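Local coordinates for Cys-Gly metallodipeptidase DUG1 (Saccharomyces cerevisiae, PDB 4G1P), which hydrolyses the dipeptide Cys-Gly as a metal-dependent M20-family dipeptidase and serves as catalytic component of the glutathione-degrading complex, at residues 96-101 with 427-432; 389-394 with 416-421; 180-185 with 423-428. All blocks are in the same frame, centred on the assembly; numbering follows the deposited sequence.

Contact 1 (96-101 with 427-432); sequences TVLVYG and LTFQDA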
ATOM      1  N   THR A  96     -33.135 -12.809  31.806  1.00 22.23           N
ATOM      2  CA  THR A  96     -32.366 -11.696  31.279  1.00 25.81           C
ATOM      3  C   THR A  96     -31.488 -12.118  30.103  1.00 23.98           C
ATOM      4  O   THR A  96     -30.626 -12.977  30.249  1.00 27.20           O
ATOM      5  CB  THR A  96     -31.503 -11.080  32.364  1.00 24.55           C
ATOM      6  OG1 THR A  96     -32.357 -10.520  33.364  1.00 30.72           O
ATOM      7  CG2 THR A  96     -30.628  -9.991  31.784  1.00 25.36           C
ATOM      8  N   VAL A  97     -31.720 -11.535  28.934  1.00 18.69           N
ATOM      9  CA  VAL A  97     -30.863 -11.821  27.789  1.00 22.90           C
ATOM     10  C   VAL A  97     -29.919 -10.657  27.490  1.00 21.56           C
ATOM     11  O   VAL A  97     -30.346  -9.515  27.336  1.00 17.52           O
ATOM     12  CB  VAL A  97     -31.668 -12.143  26.522  1.00 23.44           C
ATOM     13  CG1 VAL A  97     -30.728 -12.464  25.378  1.00 21.39           C
ATOM     14  CG2 VAL A  97     -32.592 -13.305  26.775  1.00 21.63           C
ATOM     15  N   LEU A  98     -28.629 -10.958  27.432  1.00 23.36           N
ATOM     16  CA  LEU A  98     -27.640  -9.967  27.033  1.00 21.38           C
ATOM     17  C   LEU A  98     -27.415 -10.093  25.536  1.00 23.35           C
ATOM     18  O   LEU A  98     -27.134 -11.195  25.026  1.00 20.45           O
ATOM     19  CB  LEU A  98     -26.329 -10.174  27.791  1.00 21.84           C
ATOM     20  CG  LEU A  98     -25.118  -9.341  27.354  1.00 21.72           C
ATOM     21  CD1 LEU A  98     -25.495  -7.897  27.284  1.00 26.02           C
ATOM     22  CD2 LEU A  98     -23.982  -9.493  28.329  1.00 19.23           C
ATOM     23  N   VAL A  99     -27.569  -8.974  24.827  1.00 19.30           N
ATOM     24  CA  VAL A  99     -27.219  -8.943  23.411  1.00 17.48           C
ATOM     25  C   VAL A  99     -25.988  -8.089  23.173  1.00 16.97           C
ATOM     26  O   VAL A  99     -25.858  -6.990  23.715  1.00 17.82           O
ATOM     27  CB  VAL A  99     -28.386  -8.480  22.500  1.00 16.50           C
ATOM     28  CG1 VAL A  99     -29.521  -9.480  22.559  1.00 19.21           C
ATOM     29  CG2 VAL A  99     -28.869  -7.083  22.878  1.00 17.03           C
ATOM     30  N   TYR A 100     -25.085  -8.620  22.357  1.00 18.43           N
ATOM     31  CA  TYR A 100     -23.846  -7.944  21.993  1.00 16.04           C
ATOM     32  C   TYR A 100     -23.779  -7.716  20.491  1.00 20.16           C
ATOM     33  O   TYR A 100     -24.231  -8.561  19.700  1.00 19.18           O
ATOM     34  CB  TYR A 100     -22.660  -8.796  22.414  1.00 15.89           C
ATOM     35  CG  TYR A 100     -21.375  -8.494  21.677  1.00 18.88           C
ATOM     36  CD1 TYR A 100     -21.088  -9.094  20.448  1.00 18.46           C
ATOM     37  CD2 TYR A 100     -20.432  -7.637  22.223  1.00 18.03           C
ATOM     38  CE1 TYR A 100     -19.927  -8.814  19.777  1.00 19.04           C
ATOM     39  CE2 TYR A 100     -19.260  -7.368  21.567  1.00 19.07           C
ATOM     40  CZ  TYR A 100     -19.012  -7.956  20.346  1.00 18.83           C
ATOM     41  OH  TYR A 100     -17.841  -7.683  19.701  1.00 18.67           O
ATOM     42  N   GLY A 101     -23.182  -6.588  20.109  1.00 19.21           N
ATOM     43  CA  GLY A 101     -22.908  -6.261  18.721  1.00 15.42           C
ATOM     44  C   GLY A 101     -21.844  -5.179  18.663  1.00 20.07           C
ATOM     45  O   GLY A 101     -21.262  -4.802  19.687  1.00 21.97           O
ATOM     46  N   LEU A 427     -16.326 -16.392  23.417  1.00 26.76           N
ATOM     47  CA  LEU A 427     -15.858 -17.293  24.459  1.00 23.51           C
ATOM     48  C   LEU A 427     -15.795 -16.612  25.816  1.00 28.11           C
ATOM     49  O   LEU A 427     -16.113 -17.229  26.838  1.00 29.06           O
ATOM     50  CB  LEU A 427     -14.487 -17.846  24.108  1.00 23.95           C
ATOM     51  CG  LEU A 427     -14.001 -19.037  24.927  1.00 29.67           C
ATOM     52  CD1 LEU A 427     -15.083 -20.114  25.062  1.00 26.32           C
ATOM     53  CD2 LEU A 427     -12.773 -19.605  24.257  1.00 25.12           C
ATOM     54  N   THR A 428     -15.387 -15.346  25.827  1.00 23.75           N
ATOM     55  CA  THR A 428     -15.345 -14.587  27.068  1.00 22.74           C
ATOM     56  C   THR A 428     -16.741 -14.439  27.667  1.00 25.48           C
ATOM     57  O   THR A 428     -16.902 -14.504  28.877  1.00 29.46           O
ATOM     58  CB  THR A 428     -14.680 -13.208  26.892  1.00 27.78           C
ATOM     59  OG1 THR A 428     -13.306 -13.384  26.542  1.00 28.85           O
ATOM     60  CG2 THR A 428     -14.736 -12.418  28.181  1.00 28.20           C
ATOM     61  N   PHE A 429     -17.763 -14.269  26.836  1.00 25.65           N
ATOM     62  CA  PHE A 429     -19.118 -14.211  27.384  1.00 27.10           C
ATOM     63  C   PHE A 429     -19.495 -15.535  28.038  1.00 27.38           C
ATOM     64  O   PHE A 429     -19.978 -15.577  29.185  1.00 25.11           O
ATOM     65  CB  PHE A 429     -20.145 -13.819  26.325  1.00 21.04           C
ATOM     66  CG  PHE A 429     -20.240 -12.332  26.101  1.00 25.43           C
ATOM     67  CD1 PHE A 429     -20.598 -11.487  27.137  1.00 22.89           C
ATOM     68  CD2 PHE A 429     -19.992 -11.778  24.850  1.00 22.93           C
ATOM     69  CE1 PHE A 429     -20.687 -10.115  26.926  1.00 21.64           C
ATOM     70  CE2 PHE A 429     -20.093 -10.413  24.645  1.00 17.54           C
ATOM     71  CZ  PHE A 429     -20.433  -9.586  25.680  1.00 15.86           C
ATOM     72  N   GLN A 430     -19.242 -16.618  27.315  1.00 24.46           N
ATOM     73  CA  GLN A 430     -19.621 -17.933  27.795  1.00 28.13           C
ATOM     74  C   GLN A 430     -18.972 -18.258  29.124  1.00 26.85           C
ATOM     75  O   GLN A 430     -19.656 -18.581  30.072  1.00 29.04           O
ATOM     76  CB  GLN A 430     -19.253 -18.993  26.782  1.00 29.73           C
ATOM     77  CG  GLN A 430     -19.480 -20.384  27.279  1.00 23.63           C
ATOM     78  CD  GLN A 430     -19.049 -21.403  26.260  1.00 27.60           C
ATOM     79  OE1 GLN A 430     -19.823 -21.766  25.375  1.00 27.08           O
ATOM     80  NE2 GLN A 430     -17.801 -21.863  26.363  1.00 23.09           N
ATOM     81  N   ASP A 431     -17.654 -18.139  29.189  1.00 27.37           N
ATOM     82  CA  ASP A 431     -16.904 -18.497  30.384  1.00 28.00           C
ATOM     83  C   ASP A 431     -17.078 -17.530  31.553  1.00 33.01           C
ATOM     84  O   ASP A 431     -17.304 -17.963  32.680  1.00 36.75           O
ATOM     85  CB  ASP A 431     -15.421 -18.646  30.054  1.00 28.18           C
ATOM     86  CG  ASP A 431     -15.134 -19.865  29.189  1.00 34.81           C
ATOM     87  OD1 ASP A 431     -16.092 -20.590  28.816  1.00 35.56           O
ATOM     88  OD2 ASP A 431     -13.945 -20.090  28.873  1.00 33.75           O
ATOM     89  N   ALA A 432     -16.972 -16.229  31.295  1.00 27.74           N
ATOM     90  CA  ALA A 432     -17.046 -15.246  32.365  1.00 22.20           C
ATOM     91  C   ALA A 432     -18.422 -15.186  33.019  1.00 32.57           C
ATOM     92  O   ALA A 432     -18.531 -14.976  34.229  1.00 33.90           O
ATOM     93  CB  ALA A 432     -16.648 -13.868  31.857  1.00 25.85           C
TER
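Phe429 reaches from helix 426-433 to strand 96-102 and meets Leu98 and Tyr100. These two strand residues lie two positions apart, and both point toward the helix. All three are buried.

The aromatic part is an offset edge-to-face pair. Phe429 turns its edge toward the face of Tyr100. The ring centroids lie 5.6 Å apart and the planes meet at 63°. Phe429 CE2 is the leading atom, 3.7 Å from Tyr100 CD2. It also lies 3.8 Å from Tyr100 CB, so the rim of one ring sits near the root of the other side chain. Phe429 CG is anti to its carbonyl carbon (chi1 -83°), which sends the ring outward from the helix to the strand.

The aliphatic part lies at the other side of the Phe429 ring. Leu98 CD2 approaches CE1 of Phe429 at 3.6 Å, obliquely to the ring. The leucine and phenylalanine side chains cross at about a right angle. No hydrogen bond joins the two segments.

The polar end of Tyr100 has its partner in the sheet, where its OH is hydrogen-bonded to Glu168 OE2 on strand 162-168. Its side chain also touches Glu171, the proton acceptor by similarity.

The contact is thus purely apolar and aromatic, with Phe429 as the side chain that bridges the two segments. This probably helps to fix Tyr100: Phe429 packs against its ring near CB, and Glu168 bonds its hydroxyl, close to the probable catalytic glutamate.

Contact 2 (389-394 with 416-421); sequences YWVSDP and FTREGG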
ATOM      1  N   TYR A 389     -11.195 -19.166  19.247  1.00 24.80           N
ATOM      2  CA  TYR A 389     -12.224 -19.941  18.575  1.00 23.98           C
ATOM      3  C   TYR A 389     -13.294 -20.341  19.588  1.00 29.15           C
ATOM      4  O   TYR A 389     -13.093 -20.219  20.799  1.00 32.99           O
ATOM      5  CB  TYR A 389     -11.628 -21.172  17.900  1.00 27.01           C
ATOM      6  CG  TYR A 389     -10.909 -22.127  18.826  1.00 33.01           C
ATOM      7  CD1 TYR A 389     -11.619 -23.031  19.616  1.00 34.25           C
ATOM      8  CD2 TYR A 389      -9.526 -22.154  18.889  1.00 34.38           C
ATOM      9  CE1 TYR A 389     -10.978 -23.908  20.448  1.00 33.60           C
ATOM     10  CE2 TYR A 389      -8.869 -23.036  19.723  1.00 35.34           C
ATOM     11  CZ  TYR A 389      -9.605 -23.908  20.497  1.00 39.71           C
ATOM     12  OH  TYR A 389      -8.965 -24.786  21.331  1.00 47.52           O
ATOM     13  N   TRP A 390     -14.429 -20.824  19.107  1.00 25.74           N
ATOM     14  CA  TRP A 390     -15.519 -21.153  20.005  1.00 25.17           C
ATOM     15  C   TRP A 390     -16.358 -22.247  19.391  1.00 28.41           C
ATOM     16  O   TRP A 390     -16.679 -22.197  18.207  1.00 28.97           O
ATOM     17  CB  TRP A 390     -16.364 -19.911  20.280  1.00 22.99           C
ATOM     18  CG  TRP A 390     -17.650 -20.155  21.022  1.00 28.83           C
ATOM     19  CD1 TRP A 390     -17.802 -20.331  22.374  1.00 30.92           C
ATOM     20  CD2 TRP A 390     -18.972 -20.209  20.464  1.00 26.68           C
ATOM     21  NE1 TRP A 390     -19.136 -20.505  22.687  1.00 24.19           N
ATOM     22  CE2 TRP A 390     -19.874 -20.436  21.535  1.00 27.35           C
ATOM     23  CE3 TRP A 390     -19.482 -20.096  19.165  1.00 23.41           C
ATOM     24  CZ2 TRP A 390     -21.255 -20.547  21.344  1.00 24.54           C
ATOM     25  CZ3 TRP A 390     -20.846 -20.213  18.975  1.00 25.32           C
ATOM     26  CH2 TRP A 390     -21.723 -20.436  20.063  1.00 26.78           C
ATOM     27  N   VAL A 391     -16.679 -23.260  20.185  1.00 24.33           N
ATOM     28  CA  VAL A 391     -17.531 -24.326  19.710  1.00 26.07           C
ATOM     29  C   VAL A 391     -18.526 -24.637  20.811  1.00 30.28           C
ATOM     30  O   VAL A 391     -18.167 -24.729  21.984  1.00 28.74           O
ATOM     31  CB  VAL A 391     -16.760 -25.624  19.366  1.00 26.19           C
ATOM     32  CG1 VAL A 391     -17.624 -26.531  18.524  1.00 24.68           C
ATOM     33  CG2 VAL A 391     -15.486 -25.335  18.629  1.00 30.84           C
ATOM     34  N   SER A 392     -19.784 -24.796  20.429  1.00 30.43           N
ATOM     35  CA  SER A 392     -20.806 -25.129  21.393  1.00 29.85           C
ATOM     36  C   SER A 392     -21.733 -26.181  20.841  1.00 29.91           C
ATOM     37  O   SER A 392     -21.765 -26.429  19.635  1.00 29.16           O
ATOM     38  CB  SER A 392     -21.606 -23.892  21.765  1.00 29.30           C
ATOM     39  OG  SER A 392     -22.939 -24.261  22.060  1.00 39.19           O
ATOM     40  N   ASP A 393     -22.486 -26.800  21.740  1.00 37.40           N
ATOM     41  CA  ASP A 393     -23.479 -27.791  21.367  1.00 34.68           C
ATOM     42  C   ASP A 393     -24.769 -27.058  21.088  1.00 34.68           C
ATOM     43  O   ASP A 393     -25.294 -26.372  21.961  1.00 38.32           O
ATOM     44  CB  ASP A 393     -23.673 -28.805  22.500  1.00 41.14           C
ATOM     45  CG  ASP A 393     -25.053 -29.467  22.473  1.00 48.56           C
ATOM     46  OD1 ASP A 393     -26.010 -28.864  23.019  1.00 48.27           O
ATOM     47  OD2 ASP A 393     -25.179 -30.587  21.916  1.00 44.22           O
ATOM     48  N   PRO A 394     -25.287 -27.208  19.866  1.00 30.66           N
ATOM     49  CA  PRO A 394     -26.486 -26.530  19.358  1.00 28.73           C
ATOM     50  C   PRO A 394     -27.810 -27.141  19.819  1.00 31.69           C
ATOM     51  O   PRO A 394     -28.784 -27.134  19.059  1.00 29.37           O
ATOM     52  CB  PRO A 394     -26.362 -26.726  17.852  1.00 26.29           C
ATOM     53  CG  PRO A 394     -25.658 -28.033  17.719  1.00 29.02           C
ATOM     54  CD  PRO A 394     -24.673 -28.078  18.850  1.00 28.82           C
ATOM     55  N   PHE A 416     -27.825 -26.096  10.946  1.00 24.24           N
ATOM     56  CA  PHE A 416     -26.932 -25.790  12.051  1.00 25.90           C
ATOM     57  C   PHE A 416     -25.498 -25.718  11.542  1.00 24.35           C
ATOM     58  O   PHE A 416     -24.950 -26.691  11.040  1.00 25.65           O
ATOM     59  CB  PHE A 416     -27.076 -26.826  13.155  1.00 27.07           C
ATOM     60  CG  PHE A 416     -28.342 -26.692  13.948  1.00 30.20           C
ATOM     61  CD1 PHE A 416     -29.545 -27.138  13.438  1.00 32.16           C
ATOM     62  CD2 PHE A 416     -28.324 -26.129  15.211  1.00 31.57           C
ATOM     63  CE1 PHE A 416     -30.709 -27.025  14.178  1.00 40.51           C
ATOM     64  CE2 PHE A 416     -29.477 -26.009  15.957  1.00 32.04           C
ATOM     65  CZ  PHE A 416     -30.673 -26.462  15.442  1.00 38.13           C
ATOM     66  N   THR A 417     -24.896 -24.545  11.642  1.00 26.10           N
ATOM     67  CA  THR A 417     -23.649 -24.303  10.935  1.00 22.30           C
ATOM     68  C   THR A 417     -22.590 -23.745  11.849  1.00 23.36           C
ATOM     69  O   THR A 417     -22.874 -23.215  12.922  1.00 22.38           O
ATOM     70  CB  THR A 417     -23.834 -23.271   9.820  1.00 20.80           C
ATOM     71  OG1 THR A 417     -24.251 -22.031  10.403  1.00 24.61           O
ATOM     72  CG2 THR A 417     -24.873 -23.725   8.820  1.00 19.60           C
ATOM     73  N   ARG A 418     -21.351 -23.853  11.400  1.00 26.46           N
ATOM     74  CA  ARG A 418     -20.267 -23.162  12.062  1.00 26.05           C
ATOM     75  C   ARG A 418     -19.902 -21.954  11.222  1.00 23.28           C
ATOM     76  O   ARG A 418     -20.527 -21.708  10.198  1.00 19.86           O
ATOM     77  CB  ARG A 418     -19.101 -24.117  12.283  1.00 24.69           C
ATOM     78  CG  ARG A 418     -19.474 -25.209  13.271  1.00 23.76           C
ATOM     79  CD  ARG A 418     -18.477 -26.331  13.290  1.00 27.98           C
ATOM     80  NE  ARG A 418     -17.248 -25.951  13.973  1.00 25.68           N
ATOM     81  CZ  ARG A 418     -16.349 -26.825  14.397  1.00 24.49           C
ATOM     82  NH1 ARG A 418     -16.559 -28.120  14.225  1.00 25.50           N
ATOM     83  NH2 ARG A 418     -15.254 -26.408  15.005  1.00 24.87           N
ATOM     84  N   GLU A 419     -18.924 -21.184  11.680  1.00 25.02           N
ATOM     85  CA  GLU A 419     -18.518 -19.968  10.986  1.00 26.10           C
ATOM     86  C   GLU A 419     -17.029 -19.972  10.684  1.00 27.90           C
ATOM     87  O   GLU A 419     -16.208 -20.325  11.544  1.00 22.84           O
ATOM     88  CB  GLU A 419     -18.823 -18.739  11.838  1.00 25.29           C
ATOM     89  CG  GLU A 419     -19.908 -17.849  11.294  1.00 30.48           C
ATOM     90  CD  GLU A 419     -19.574 -17.255   9.945  1.00 30.99           C
ATOM     91  OE1 GLU A 419     -18.425 -16.796   9.759  1.00 26.03           O
ATOM     92  OE2 GLU A 419     -20.475 -17.246   9.072  1.00 34.71           O
ATOM     93  N   GLY A 420     -16.692 -19.561   9.466  1.00 26.51           N
ATOM     94  CA  GLY A 420     -15.309 -19.311   9.101  1.00 23.12           C
ATOM     95  C   GLY A 420     -14.806 -18.037   9.754  1.00 24.95           C
ATOM     96  O   GLY A 420     -13.627 -17.909  10.082  1.00 22.97           O
ATOM     97  N   GLY A 421     -15.715 -17.089   9.954  1.00 27.36           N
ATOM     98  CA  GLY A 421     -15.373 -15.822  10.567  1.00 23.81           C
ATOM     99  C   GLY A 421     -15.184 -15.949  12.064  1.00 25.76           C
ATOM    100  O   GLY A 421     -15.239 -17.055  12.605  1.00 28.63           O
TER
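Pro394 and Phe416 form the close end of this contact, and Val391 and Arg418 the looser end. The setting is a mixed beta sheet in which strand 210-226 lies between the two segments. Tyr213 on that strand makes backbone hydrogen bonds to Ser392 on one flank and Thr417 on the other. Segments 389-394 and 416-421 are therefore second neighbours in the sheet. They run nearly antiparallel and meet without backbone pairing, through side chains and the carbonyl oxygen of Pro394.

At the tight end, Pro394 CB comes to 3.3 Å from CD2 of Phe416. The approach is oblique to the ring. The neighbouring ring atom Phe416 CE2 lies 3.4 Å from Pro394 O, so one side of the phenyl group meets both the pyrrolidine and the carbonyl. Phe416 CG is anti to its carbonyl carbon (chi1 -74°), which carries the ring over to the proline. Pro394 also rests on Tyr213.

At the other end Val391 forms the solvent side. It is exposed, and only its methyl groups take part, while Arg418 is buried. Val391 CG2 lies 3.8 Å from NH2 of Arg418. Its other methyl, CG1, stands over one face of the guanidinium, offset toward the rim. The arginine chain bends at chi3 (74°) to bring its flat group there. The polar partners of NH1 lie outside the two segments: a long, weak ion pair with Glu278 and a weak hydrogen bond to Tyr282. Trp314 of helix 306-314 also packs on Arg418.

Beyond the contact the strand turns into the loop that carries Ser422 of the substrate pocket. There Glu419 bends back on its own chain, and its OE1 accepts a hydrogen bond from Gly421 N, 2.7 Å away.

Contact 3 (180-185 with 423-428); sequences ELIKKE and IPITLT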
ATOM      1  N   GLU A 180     -11.504  -7.566  29.396  1.00 31.88           N
ATOM      2  CA  GLU A 180     -11.422  -7.190  30.798  1.00 31.63           C
ATOM      3  C   GLU A 180     -12.747  -6.676  31.328  1.00 34.77           C
ATOM      4  O   GLU A 180     -13.128  -6.975  32.469  1.00 34.39           O
ATOM      5  CB  GLU A 180     -10.352  -6.130  31.004  1.00 33.60           C
ATOM      6  CG  GLU A 180      -8.983  -6.553  30.539  1.00 40.50           C
ATOM      7  CD  GLU A 180      -8.045  -5.369  30.369  1.00 53.19           C
ATOM      8  OE1 GLU A 180      -7.958  -4.537  31.302  1.00 52.03           O
ATOM      9  OE2 GLU A 180      -7.404  -5.268  29.298  1.00 53.66           O
ATOM     10  N   LEU A 181     -13.452  -5.907  30.502  1.00 32.28           N
ATOM     11  CA  LEU A 181     -14.715  -5.319  30.929  1.00 30.20           C
ATOM     12  C   LEU A 181     -15.738  -6.376  31.320  1.00 31.06           C
ATOM     13  O   LEU A 181     -16.400  -6.265  32.348  1.00 32.04           O
ATOM     14  CB  LEU A 181     -15.295  -4.415  29.847  1.00 24.90           C
ATOM     15  CG  LEU A 181     -16.603  -3.771  30.301  1.00 26.20           C
ATOM     16  CD1 LEU A 181     -16.385  -3.032  31.612  1.00 25.53           C
ATOM     17  CD2 LEU A 181     -17.164  -2.837  29.236  1.00 27.52           C
ATOM     18  N   ILE A 182     -15.861  -7.401  30.489  1.00 29.85           N
ATOM     19  CA  ILE A 182     -16.834  -8.448  30.728  1.00 30.56           C
ATOM     20  C   ILE A 182     -16.508  -9.192  32.015  1.00 31.05           C
ATOM     21  O   ILE A 182     -17.374  -9.376  32.870  1.00 29.29           O
ATOM     22  CB  ILE A 182     -16.882  -9.398  29.537  1.00 27.84           C
ATOM     23  CG1 ILE A 182     -17.543  -8.685  28.364  1.00 30.35           C
ATOM     24  CG2 ILE A 182     -17.638 -10.656  29.878  1.00 28.17           C
ATOM     25  CD1 ILE A 182     -16.903  -9.005  27.050  1.00 36.68           C
ATOM     26  N   LYS A 183     -15.246  -9.586  32.162  1.00 30.98           N
ATOM     27  CA  LYS A 183     -14.794 -10.273  33.366  1.00 30.93           C
ATOM     28  C   LYS A 183     -14.978  -9.408  34.597  1.00 32.96           C
ATOM     29  O   LYS A 183     -15.400  -9.902  35.642  1.00 37.80           O
ATOM     30  CB  LYS A 183     -13.328 -10.667  33.251  1.00 25.71           C
ATOM     31  CG  LYS A 183     -13.061 -11.777  32.282  1.00 29.48           C
ATOM     32  CD  LYS A 183     -11.574 -11.887  32.010  1.00 33.97           C
ATOM     33  CE  LYS A 183     -11.266 -12.984  31.012  1.00 36.51           C
ATOM     34  NZ  LYS A 183      -9.892 -12.832  30.446  1.00 49.08           N
ATOM     35  N   LYS A 184     -14.661  -8.120  34.471  1.00 30.18           N
ATOM     36  CA  LYS A 184     -14.776  -7.180  35.583  1.00 31.08           C
ATOM     37  C   LYS A 184     -16.221  -6.992  35.981  1.00 33.32           C
ATOM     38  O   LYS A 184     -16.533  -6.689  37.127  1.00 40.40           O
ATOM     39  CB  LYS A 184     -14.194  -5.815  35.207  1.00 38.26           C
ATOM     40  CG  LYS A 184     -14.501  -4.693  36.214  1.00 44.04           C
ATOM     41  CD  LYS A 184     -14.054  -3.320  35.717  1.00 42.54           C
ATOM     42  CE  LYS A 184     -14.094  -2.274  36.819  1.00 35.21           C
ATOM     43  NZ  LYS A 184     -12.929  -1.351  36.675  1.00 44.73           N
ATOM     44  N   GLU A 185     -17.118  -7.181  35.031  1.00 34.92           N
ATOM     45  CA  GLU A 185     -18.495  -6.810  35.268  1.00 34.28           C
ATOM     46  C   GLU A 185     -19.403  -8.023  35.353  1.00 34.57           C
ATOM     47  O   GLU A 185     -20.631  -7.894  35.403  1.00 33.11           O
ATOM     48  CB  GLU A 185     -18.951  -5.862  34.173  1.00 34.92           C
ATOM     49  CG  GLU A 185     -19.844  -4.777  34.679  1.00 38.62           C
ATOM     50  CD  GLU A 185     -19.227  -3.970  35.795  1.00 37.48           C
ATOM     51  OE1 GLU A 185     -18.006  -3.718  35.739  1.00 38.29           O
ATOM     52  OE2 GLU A 185     -19.970  -3.588  36.726  1.00 38.00           O
ATOM     53  N   ILE A 423     -15.790 -14.001  16.119  1.00 29.57           N
ATOM     54  CA  ILE A 423     -16.305 -12.979  17.008  1.00 23.43           C
ATOM     55  C   ILE A 423     -15.594 -13.161  18.325  1.00 24.71           C
ATOM     56  O   ILE A 423     -16.097 -13.796  19.217  1.00 27.50           O
ATOM     57  CB  ILE A 423     -17.803 -13.097  17.213  1.00 23.80           C
ATOM     58  CG1 ILE A 423     -18.525 -13.137  15.863  1.00 25.45           C
ATOM     59  CG2 ILE A 423     -18.292 -11.946  18.056  1.00 25.85           C
ATOM     60  CD1 ILE A 423     -19.992 -13.542  15.944  1.00 22.05           C
ATOM     61  N   PRO A 424     -14.392 -12.603  18.434  1.00 30.05           N
ATOM     62  CA  PRO A 424     -13.482 -12.750  19.570  1.00 28.67           C
ATOM     63  C   PRO A 424     -14.091 -12.902  20.976  1.00 27.78           C
ATOM     64  O   PRO A 424     -13.641 -13.828  21.650  1.00 32.55           O
ATOM     65  CB  PRO A 424     -12.631 -11.488  19.469  1.00 27.28           C
ATOM     66  CG  PRO A 424     -12.505 -11.302  17.984  1.00 27.62           C
ATOM     67  CD  PRO A 424     -13.817 -11.735  17.391  1.00 24.92           C
ATOM     68  N   ILE A 425     -15.032 -12.066  21.425  1.00 21.53           N
ATOM     69  CA  ILE A 425     -15.460 -12.155  22.837  1.00 26.83           C
ATOM     70  C   ILE A 425     -16.480 -13.230  23.151  1.00 26.39           C
ATOM     71  O   ILE A 425     -16.866 -13.379  24.314  1.00 27.36           O
ATOM     72  CB  ILE A 425     -16.047 -10.837  23.428  1.00 30.39           C
ATOM     73  CG1 ILE A 425     -16.778 -10.038  22.358  1.00 27.11           C
ATOM     74  CG2 ILE A 425     -14.985 -10.030  24.175  1.00 31.46           C
ATOM     75  CD1 ILE A 425     -18.050 -10.681  21.918  1.00 22.67           C
ATOM     76  N   THR A 426     -16.944 -13.933  22.122  1.00 23.87           N
ATOM     77  CA  THR A 426     -17.959 -14.953  22.288  1.00 21.43           C
ATOM     78  C   THR A 426     -17.570 -15.926  23.415  1.00 25.48           C
ATOM     79  O   THR A 426     -18.365 -16.192  24.309  1.00 27.41           O
ATOM     80  CB  THR A 426     -18.246 -15.688  20.967  1.00 24.17           C
ATOM     81  OG1 THR A 426     -19.210 -16.731  21.193  1.00 26.48           O
ATOM     82  CG2 THR A 426     -16.975 -16.312  20.432  1.00 35.33           C
ATOM     83  N   LEU A 427     -16.326 -16.392  23.417  1.00 26.76           N
ATOM     84  CA  LEU A 427     -15.858 -17.293  24.459  1.00 23.51           C
ATOM     85  C   LEU A 427     -15.795 -16.612  25.816  1.00 28.11           C
ATOM     86  O   LEU A 427     -16.113 -17.229  26.838  1.00 29.06           O
ATOM     87  CB  LEU A 427     -14.487 -17.846  24.108  1.00 23.95           C
ATOM     88  CG  LEU A 427     -14.001 -19.037  24.927  1.00 29.67           C
ATOM     89  CD1 LEU A 427     -15.083 -20.114  25.062  1.00 26.32           C
ATOM     90  CD2 LEU A 427     -12.773 -19.605  24.257  1.00 25.12           C
ATOM     91  N   THR A 428     -15.387 -15.346  25.827  1.00 23.75           N
ATOM     92  CA  THR A 428     -15.345 -14.587  27.068  1.00 22.74           C
ATOM     93  C   THR A 428     -16.741 -14.439  27.667  1.00 25.48           C
ATOM     94  O   THR A 428     -16.902 -14.504  28.877  1.00 29.46           O
ATOM     95  CB  THR A 428     -14.680 -13.208  26.892  1.00 27.78           C
ATOM     96  OG1 THR A 428     -13.306 -13.384  26.542  1.00 28.85           O
ATOM     97  CG2 THR A 428     -14.736 -12.418  28.181  1.00 28.20           C
TER
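Ile182 stands on helix 178-185 and touches Ile425 and Thr428 with two different branches. Its CD1 meets CG2 of Ile425 at 3.6 Å. The two isoleucine side chains cross at about a right angle, so methyl meets methyl rather than flank lying on flank. The short branch serves the threonine: Ile182 CG2 lies 3.8 Å from Thr428 CG2, the two side chains meeting at a slant. With CG1 anti to the carbonyl carbon (chi1 -71°), the long branch is aimed at Ile425 and CG2 at Thr428.

Thr428 also divides its branches. Its methyl turns to Ile182, while its OG1 is hydrogen-bonded to Asp179 OD1 on the same helix as Ile182. The aliphatic stem of Lys183 passes at the exposed side, with CG 4.5 Å from Thr428 CG2.

Cutting Ile182 back to an alanine would probably open a gap between helix 178-185 and the turn at Ile425, whose CG2 would lose its CD1 partner, and leave Thr428 CG2 with only the CB contact.

Segment 423-428 begins with a type I turn from Ile423 to Thr426 that leads into helix 426-433. Around it, Ile423 and Ile425 rest on Tyr100 of strand 96-102. Thr426 and Leu427 pack on Trp390 of strand 378-391, and Thr426 also touches Leu215 of strand 210-226.

In the fold
Contacts 1 and 3, centres about 7 Å apart, share helix 426-433, which meets strand 96-102 of the six-stranded sheet in contact 1 and helix 178-185 in contact 3. Ile182 packs on Phe429, joining the two. The centre of contact 2, in the other mixed sheet, lies about 15 Å from that of contact 1 and about 17 Å from that of contact 3. In sequence both its segments fall between helices 178-185 and 426-433, the latter being the next element after strand 415-419. A probable hydrogen bond from Trp390 NE1 to Gln430 OE1 ties it to the helix. This late part of the chain connects both sheets, with contacts 1 and 3 near the zinc, cysteine and glycine site and contact 2 farther off.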